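Local coordinates for protein WZI (Escherichia coli, PDB 2YNK) that binds carbohydrate as an outer-membrane beta-barrel lectin and takes part in the assembly of the group 1 capsule in Escherichia coli, at residues Q150-G155 against L160-A165; D350-Y353 against P358-D361. One frame throughout, in Å; residues are numbered along the deposited sequence.

Contact 1. Residues Q150-G155 against L160-A165; sequences QWWGPG and LIRGDA
Inside the 18-stranded barrel, the loop joining strands 141-145 and 170-176 folds back on itself, so that W151 and W152 of the short strand 151-152 pack on R162 and its neighbours in 160-165. One backbone bond ties the two segments: W152 N donates to R162 O over 3.0 Å. R162 CB and CG lie over one face of the W152 indole, with CB displaced toward the rim and 4.0 Å from W152 CD2. I161 CG2 meets the edge of the same ring and comes within 3.8 Å of W152 CB. The R162 side chain then bends at chi2 (-67°) and chi3 (-61°), which folds its guanidinium back toward Q150. There R162 NH2 reaches Q150 OE1 at 3.0 Å, the amide and guanidinium planes lying 68° apart, while R162 NH1 binds G163 O at 2.8 Å. The other end of the Q150 amide, NE2, bonds to Q196 and S198 of barrel strand 193-201, and W152 NE1 also donates to Q196 OE1. W151 offers the edge of its ring to D164, with CZ3 3.6 Å from D164 CB; the D164 carboxylate is bonded to G87 N. The buried Q150 amide, W152 NE1 and R162 guanidinium are thus supplied with polar partners, and Q150 OE1 and G163 O, as neutral carbonyl oxygens, would stabilise a guanidinium charge by dipole rather than by a salt bridge.

Contact 2. Residues D350-Y353 against P358-D361; sequences DGYY and PLGD
L359 CB sits over one face of the Y352 ring, 3.8 Å from its centroid and 18° off the normal: a CH-pi contact displaced toward the rim. The two side chains cross at about a right angle, and L359 CD2 follows the ring to within 3.9 Å of Y352 CE1. With CG anti to the backbone N (chi1 -168°), the ring extends beside its own carbonyl, whose oxygen accepts a weak bond from L359 N at 3.3 Å. That bond is long but fairly straight, 166° at the hydrogen. Y352 is also the centre of an inverse gamma turn, closed by a weak bond from Y353 N to G351 O. Y353 meets P358 as an antiparallel non-hydrogen-bonded pair, both side chains on the same face of the bridge; the phenol crosses the proline obliquely, with Y353 CE2 3.9 Å from P358 CB. L359 CD1 packs instead on the main chain of Y353, 3.7 Å from its C. The contact belongs to the long loop between barrel strands 322-331 and 368-377, where 353-354 and 357-358 form a small hairpin; Y353 OH bonds to G365 N, and D361 OD2 to H330 ND1 of strand 322-331.

Contact 1 closes along the chain before contact 2 opens, yet their centres are only 12 Å apart and they touch directly. G163 N lies 2.9 Å from L359 O, a probable backbone hydrogen bond, and L359 O also accepts from R162 NH1. Y352 OH also approaches I161 O, but their separation is too short to be trusted in detail. R162 and G163 of contact 1 thus bond to L359 of contact 2, joining two loops that come from different strand pairs of the barrel. Contact 1 lies about 5 Å from the chain centre and contact 2 about 14 Å, centre to centre. A bound hexane lies about 8 Å from the W152 side chain, and one lies about 13 Å from that of Y352.

Contact 1. Residues Q150-G155 against L160-A165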
ATOM      1  N   GLN A 150       3.525  -2.688  -4.333  1.00 48.34           N
ATOM      2  CA  GLN A 150       3.179  -1.292  -4.610  1.00 48.88           C
ATOM      3  C   GLN A 150       2.030  -0.832  -3.725  1.00 47.52           C
ATOM      4  O   GLN A 150       1.395  -1.643  -3.019  1.00 45.81           O
ATOM      5  CB  GLN A 150       2.765  -1.125  -6.073  1.00 50.22           C
ATOM      6  CG  GLN A 150       3.875  -1.323  -7.089  1.00 50.73           C
ATOM      7  CD  GLN A 150       3.346  -1.820  -8.423  1.00 52.05           C
ATOM      8  OE1 GLN A 150       2.777  -2.918  -8.519  1.00 51.85           O
ATOM      9  NE2 GLN A 150       3.546  -1.022  -9.466  1.00 53.03           N
ATOM     10  N   TRP A 151       1.781   0.478  -3.767  1.00 43.96           N
ATOM     11  CA  TRP A 151       0.537   1.044  -3.264  1.00 43.41           C
ATOM     12  C   TRP A 151       0.163   2.215  -4.094  1.00 43.40           C
ATOM     13  O   TRP A 151       0.941   3.167  -4.206  1.00 44.20           O
ATOM     14  CB  TRP A 151       0.674   1.470  -1.825  1.00 42.80           C
ATOM     15  CG  TRP A 151      -0.614   1.892  -1.173  1.00 43.12           C
ATOM     16  CD1 TRP A 151      -1.185   3.158  -1.160  1.00 44.55           C
ATOM     17  CD2 TRP A 151      -1.520   1.058  -0.383  1.00 44.13           C
ATOM     18  NE1 TRP A 151      -2.351   3.164  -0.435  1.00 44.77           N
ATOM     19  CE2 TRP A 151      -2.608   1.930   0.056  1.00 44.29           C
ATOM     20  CE3 TRP A 151      -1.538  -0.279  -0.009  1.00 45.17           C
ATOM     21  CZ2 TRP A 151      -3.651   1.460   0.836  1.00 44.12           C
ATOM     22  CZ3 TRP A 151      -2.593  -0.736   0.785  1.00 44.07           C
ATOM     23  CH2 TRP A 151      -3.616   0.115   1.198  1.00 43.94           C
ATOM     24  N   TRP A 152      -1.028   2.162  -4.688  1.00 42.58           N
ATOM     25  CA  TRP A 152      -1.510   3.239  -5.556  1.00 42.02           C
ATOM     26  C   TRP A 152      -2.690   3.976  -4.967  1.00 43.17           C
ATOM     27  O   TRP A 152      -3.837   3.510  -5.037  1.00 41.30           O
ATOM     28  CB  TRP A 152      -1.857   2.683  -6.924  1.00 40.23           C
ATOM     29  CG  TRP A 152      -0.650   2.422  -7.784  1.00 39.43           C
ATOM     30  CD1 TRP A 152       0.692   2.416  -7.409  1.00 39.42           C
ATOM     31  CD2 TRP A 152      -0.644   2.075  -9.201  1.00 39.10           C
ATOM     32  NE1 TRP A 152       1.493   2.116  -8.474  1.00 38.71           N
ATOM     33  CE2 TRP A 152       0.758   1.914  -9.577  1.00 38.82           C
ATOM     34  CE3 TRP A 152      -1.622   1.887 -10.159  1.00 39.98           C
ATOM     35  CZ2 TRP A 152       1.136   1.596 -10.857  1.00 40.20           C
ATOM     36  CZ3 TRP A 152      -1.234   1.569 -11.453  1.00 40.33           C
ATOM     37  CH2 TRP A 152       0.113   1.424 -11.794  1.00 41.42           C
ATOM     38  N   GLY A 153      -2.408   5.142  -4.376  1.00 42.50           N
ATOM     39  CA  GLY A 153      -3.450   6.043  -3.912  1.00 42.21           C
ATOM     40  C   GLY A 153      -3.302   6.475  -2.473  1.00 42.24           C
ATOM     41  O   GLY A 153      -2.424   5.998  -1.766  1.00 42.39           O
ATOM     42  N   PRO A 154      -4.184   7.375  -2.023  1.00 43.34           N
ATOM     43  CA  PRO A 154      -4.060   8.022  -0.729  1.00 44.82           C
ATOM     44  C   PRO A 154      -4.730   7.284   0.417  1.00 45.27           C
ATOM     45  O   PRO A 154      -4.658   7.738   1.564  1.00 47.58           O
ATOM     46  CB  PRO A 154      -4.761   9.354  -0.959  1.00 45.70           C
ATOM     47  CG  PRO A 154      -5.839   9.020  -1.932  1.00 45.90           C
ATOM     48  CD  PRO A 154      -5.348   7.877  -2.772  1.00 44.36           C
ATOM     49  N   GLY A 155      -5.364   6.157   0.126  1.00 44.81           N
ATOM     50  CA  GLY A 155      -6.092   5.427   1.142  1.00 43.34           C
ATOM     51  C   GLY A 155      -5.155   4.766   2.118  1.00 42.31           C
ATOM     52  O   GLY A 155      -4.003   4.481   1.783  1.00 38.02           O
ATOM     53  N   LEU A 160      -7.975   0.839  -4.433  1.00 47.19           N
ATOM     54  CA  LEU A 160      -9.000   0.217  -5.262  1.00 47.19           C
ATOM     55  C   LEU A 160      -8.438  -0.392  -6.541  1.00 47.32           C
ATOM     56  O   LEU A 160      -9.162  -1.111  -7.247  1.00 49.46           O
ATOM     57  CB  LEU A 160     -10.078   1.231  -5.650  1.00 47.24           C
ATOM     58  CG  LEU A 160     -10.867   1.910  -4.531  1.00 46.85           C
ATOM     59  CD1 LEU A 160     -11.765   2.987  -5.137  1.00 47.42           C
ATOM     60  CD2 LEU A 160     -11.676   0.910  -3.722  1.00 45.30           C
ATOM     61  N   ILE A 161      -7.167  -0.118  -6.842  1.00 46.45           N
ATOM     62  CA  ILE A 161      -6.582  -0.509  -8.129  1.00 46.36           C
ATOM     63  C   ILE A 161      -5.310  -1.339  -8.021  1.00 46.05           C
ATOM     64  O   ILE A 161      -5.155  -2.305  -8.751  1.00 48.12           O
ATOM     65  CB  ILE A 161      -6.301   0.724  -9.011  1.00 47.24           C
ATOM     66  CG1 ILE A 161      -5.866   0.278 -10.415  1.00 48.25           C
ATOM     67  CG2 ILE A 161      -5.272   1.643  -8.351  1.00 45.21           C
ATOM     68  CD1 ILE A 161      -6.204   1.263 -11.515  1.00 48.91           C
ATOM     69  N   ARG A 162      -4.389  -0.944  -7.148  1.00 46.44           N
ATOM     70  CA  ARG A 162      -3.196  -1.732  -6.887  1.00 45.79           C
ATOM     71  C   ARG A 162      -2.762  -1.553  -5.448  1.00 46.20           C
ATOM     72  O   ARG A 162      -2.158  -0.539  -5.081  1.00 46.91           O
ATOM     73  CB  ARG A 162      -2.052  -1.381  -7.838  1.00 46.41           C
ATOM     74  CG  ARG A 162      -2.136  -2.076  -9.196  1.00 46.78           C
ATOM     75  CD  ARG A 162      -1.935  -3.592  -9.131  1.00 46.40           C
ATOM     76  NE  ARG A 162      -0.616  -3.951  -8.606  1.00 45.13           N
ATOM     77  CZ  ARG A 162      -0.371  -4.374  -7.367  1.00 46.78           C
ATOM     78  NH1 ARG A 162      -1.351  -4.542  -6.471  1.00 47.02           N
ATOM     79  NH2 ARG A 162       0.884  -4.632  -7.013  1.00 47.59           N
ATOM     80  N   GLY A 163      -3.082  -2.560  -4.642  1.00 44.72           N
ATOM     81  CA  GLY A 163      -2.716  -2.578  -3.252  1.00 42.84           C
ATOM     82  C   GLY A 163      -1.726  -3.671  -2.913  1.00 42.63           C
ATOM     83  O   GLY A 163      -0.896  -4.074  -3.729  1.00 41.16           O
ATOM     84  N   ASP A 164      -1.921  -4.201  -1.713  1.00 42.75           N
ATOM     85  CA  ASP A 164      -0.900  -4.785  -0.875  1.00 41.02           C
ATOM     86  C   ASP A 164      -1.303  -6.132  -0.319  1.00 41.11           C
ATOM     87  O   ASP A 164      -0.539  -6.721   0.441  1.00 38.41           O
ATOM     88  CB  ASP A 164      -0.830  -3.862   0.335  1.00 43.78           C
ATOM     89  CG  ASP A 164       0.524  -3.731   0.898  1.00 44.35           C
ATOM     90  OD1 ASP A 164       1.508  -3.933   0.160  1.00 45.17           O
ATOM     91  OD2 ASP A 164       0.591  -3.384   2.084  1.00 45.93           O
ATOM     92  N   ALA A 165      -2.508  -6.595  -0.682  1.00 41.29           N
ATOM     93  CA  ALA A 165      -3.242  -7.617   0.052  1.00 42.09           C
ATOM     94  C   ALA A 165      -3.188  -8.943  -0.692  1.00 44.33           C
ATOM     95  O   ALA A 165      -4.223  -9.531  -1.034  1.00 45.81           O
ATOM     96  CB  ALA A 165      -4.686  -7.161   0.217  1.00 42.57           C
TER

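Contact 2. Residues D350-Y353 against P358-D361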
ATOM      1  N   ASP A 350     -10.467 -15.952 -13.242  1.00 51.76           N
ATOM      2  CA  ASP A 350     -10.098 -15.921 -11.821  1.00 51.73           C
ATOM      3  C   ASP A 350     -10.257 -14.498 -11.259  1.00 51.86           C
ATOM      4  O   ASP A 350     -10.043 -14.274 -10.068  1.00 53.56           O
ATOM      5  CB  ASP A 350      -8.643 -16.362 -11.618  1.00 52.20           C
ATOM      6  CG  ASP A 350      -8.432 -17.876 -11.664  1.00 54.09           C
ATOM      7  OD1 ASP A 350      -9.372 -18.663 -11.932  1.00 53.05           O
ATOM      8  OD2 ASP A 350      -7.261 -18.268 -11.416  1.00 57.49           O
ATOM      9  N   GLY A 351     -10.589 -13.532 -12.115  1.00 51.20           N
ATOM     10  CA  GLY A 351     -10.874 -12.178 -11.669  1.00 50.18           C
ATOM     11  C   GLY A 351      -9.598 -11.411 -11.416  1.00 48.42           C
ATOM     12  O   GLY A 351      -8.524 -11.871 -11.777  1.00 47.54           O
ATOM     13  N   TYR A 352      -9.729 -10.242 -10.789  1.00 49.07           N
ATOM     14  CA  TYR A 352      -8.593  -9.357 -10.480  1.00 46.59           C
ATOM     15  C   TYR A 352      -8.005  -9.779  -9.121  1.00 46.80           C
ATOM     16  O   TYR A 352      -8.042  -9.025  -8.136  1.00 46.34           O
ATOM     17  CB  TYR A 352      -9.066  -7.899 -10.488  1.00 46.19           C
ATOM     18  CG  TYR A 352      -7.962  -6.851 -10.468  1.00 46.59           C
ATOM     19  CD1 TYR A 352      -7.022  -6.782 -11.492  1.00 47.67           C
ATOM     20  CD2 TYR A 352      -7.883  -5.910  -9.443  1.00 45.26           C
ATOM     21  CE1 TYR A 352      -6.015  -5.831 -11.484  1.00 46.90           C
ATOM     22  CE2 TYR A 352      -6.884  -4.950  -9.425  1.00 46.12           C
ATOM     23  CZ  TYR A 352      -5.951  -4.914 -10.447  1.00 47.14           C
ATOM     24  OH  TYR A 352      -4.954  -3.971 -10.445  1.00 45.66           O
ATOM     25  N   TYR A 353      -7.507 -11.023  -9.086  1.00 46.07           N
ATOM     26  CA  TYR A 353      -6.977 -11.668  -7.882  1.00 43.84           C
ATOM     27  C   TYR A 353      -5.800 -12.568  -8.239  1.00 44.68           C
ATOM     28  O   TYR A 353      -5.856 -13.288  -9.235  1.00 43.52           O
ATOM     29  CB  TYR A 353      -8.018 -12.578  -7.230  1.00 41.83           C
ATOM     30  CG  TYR A 353      -9.284 -11.914  -6.775  1.00 40.63           C
ATOM     31  CD1 TYR A 353     -10.274 -11.579  -7.682  1.00 41.59           C
ATOM     32  CD2 TYR A 353      -9.518 -11.668  -5.436  1.00 40.35           C
ATOM     33  CE1 TYR A 353     -11.459 -10.990  -7.277  1.00 41.54           C
ATOM     34  CE2 TYR A 353     -10.700 -11.078  -5.011  1.00 41.19           C
ATOM     35  CZ  TYR A 353     -11.671 -10.743  -5.941  1.00 41.67           C
ATOM     36  OH  TYR A 353     -12.845 -10.145  -5.551  1.00 42.60           O
ATOM     37  N   PRO A 358      -6.963 -10.371  -3.572  1.00 39.96           N
ATOM     38  CA  PRO A 358      -7.184  -9.245  -4.463  1.00 41.93           C
ATOM     39  C   PRO A 358      -5.926  -8.405  -4.709  1.00 41.91           C
ATOM     40  O   PRO A 358      -5.171  -8.158  -3.785  1.00 40.12           O
ATOM     41  CB  PRO A 358      -8.231  -8.416  -3.714  1.00 42.37           C
ATOM     42  CG  PRO A 358      -8.017  -8.750  -2.286  1.00 41.64           C
ATOM     43  CD  PRO A 358      -7.689 -10.205  -2.299  1.00 40.54           C
ATOM     44  N   LEU A 359      -5.725  -8.029  -5.969  1.00 42.76           N
ATOM     45  CA  LEU A 359      -4.726  -7.069  -6.391  1.00 44.39           C
ATOM     46  C   LEU A 359      -5.200  -5.629  -6.100  1.00 46.29           C
ATOM     47  O   LEU A 359      -4.422  -4.682  -6.165  1.00 45.51           O
ATOM     48  CB  LEU A 359      -4.459  -7.215  -7.896  1.00 44.98           C
ATOM     49  CG  LEU A 359      -3.333  -8.127  -8.373  1.00 45.09           C
ATOM     50  CD1 LEU A 359      -3.611  -9.577  -8.016  1.00 46.81           C
ATOM     51  CD2 LEU A 359      -3.159  -7.967  -9.875  1.00 44.55           C
ATOM     52  N   GLY A 360      -6.489  -5.481  -5.817  1.00 47.55           N
ATOM     53  CA  GLY A 360      -7.066  -4.197  -5.478  1.00 47.04           C
ATOM     54  C   GLY A 360      -7.274  -4.129  -3.991  1.00 46.75           C
ATOM     55  O   GLY A 360      -6.349  -4.385  -3.232  1.00 50.99           O
ATOM     56  N   ASP A 361      -8.491  -3.797  -3.574  1.00 46.98           N
ATOM     57  CA  ASP A 361      -8.786  -3.557  -2.161  1.00 48.83           C
ATOM     58  C   ASP A 361      -8.807  -4.850  -1.346  1.00 47.61           C
ATOM     59  O   ASP A 361      -9.244  -5.888  -1.828  1.00 48.22           O
ATOM     60  CB  ASP A 361     -10.135  -2.832  -2.028  1.00 50.63           C
ATOM     61  CG  ASP A 361     -10.321  -2.157  -0.671  1.00 52.63           C
ATOM     62  OD1 ASP A 361      -9.417  -2.230   0.207  1.00 53.83           O
ATOM     63  OD2 ASP A 361     -11.394  -1.544  -0.491  1.00 52.86           O
TER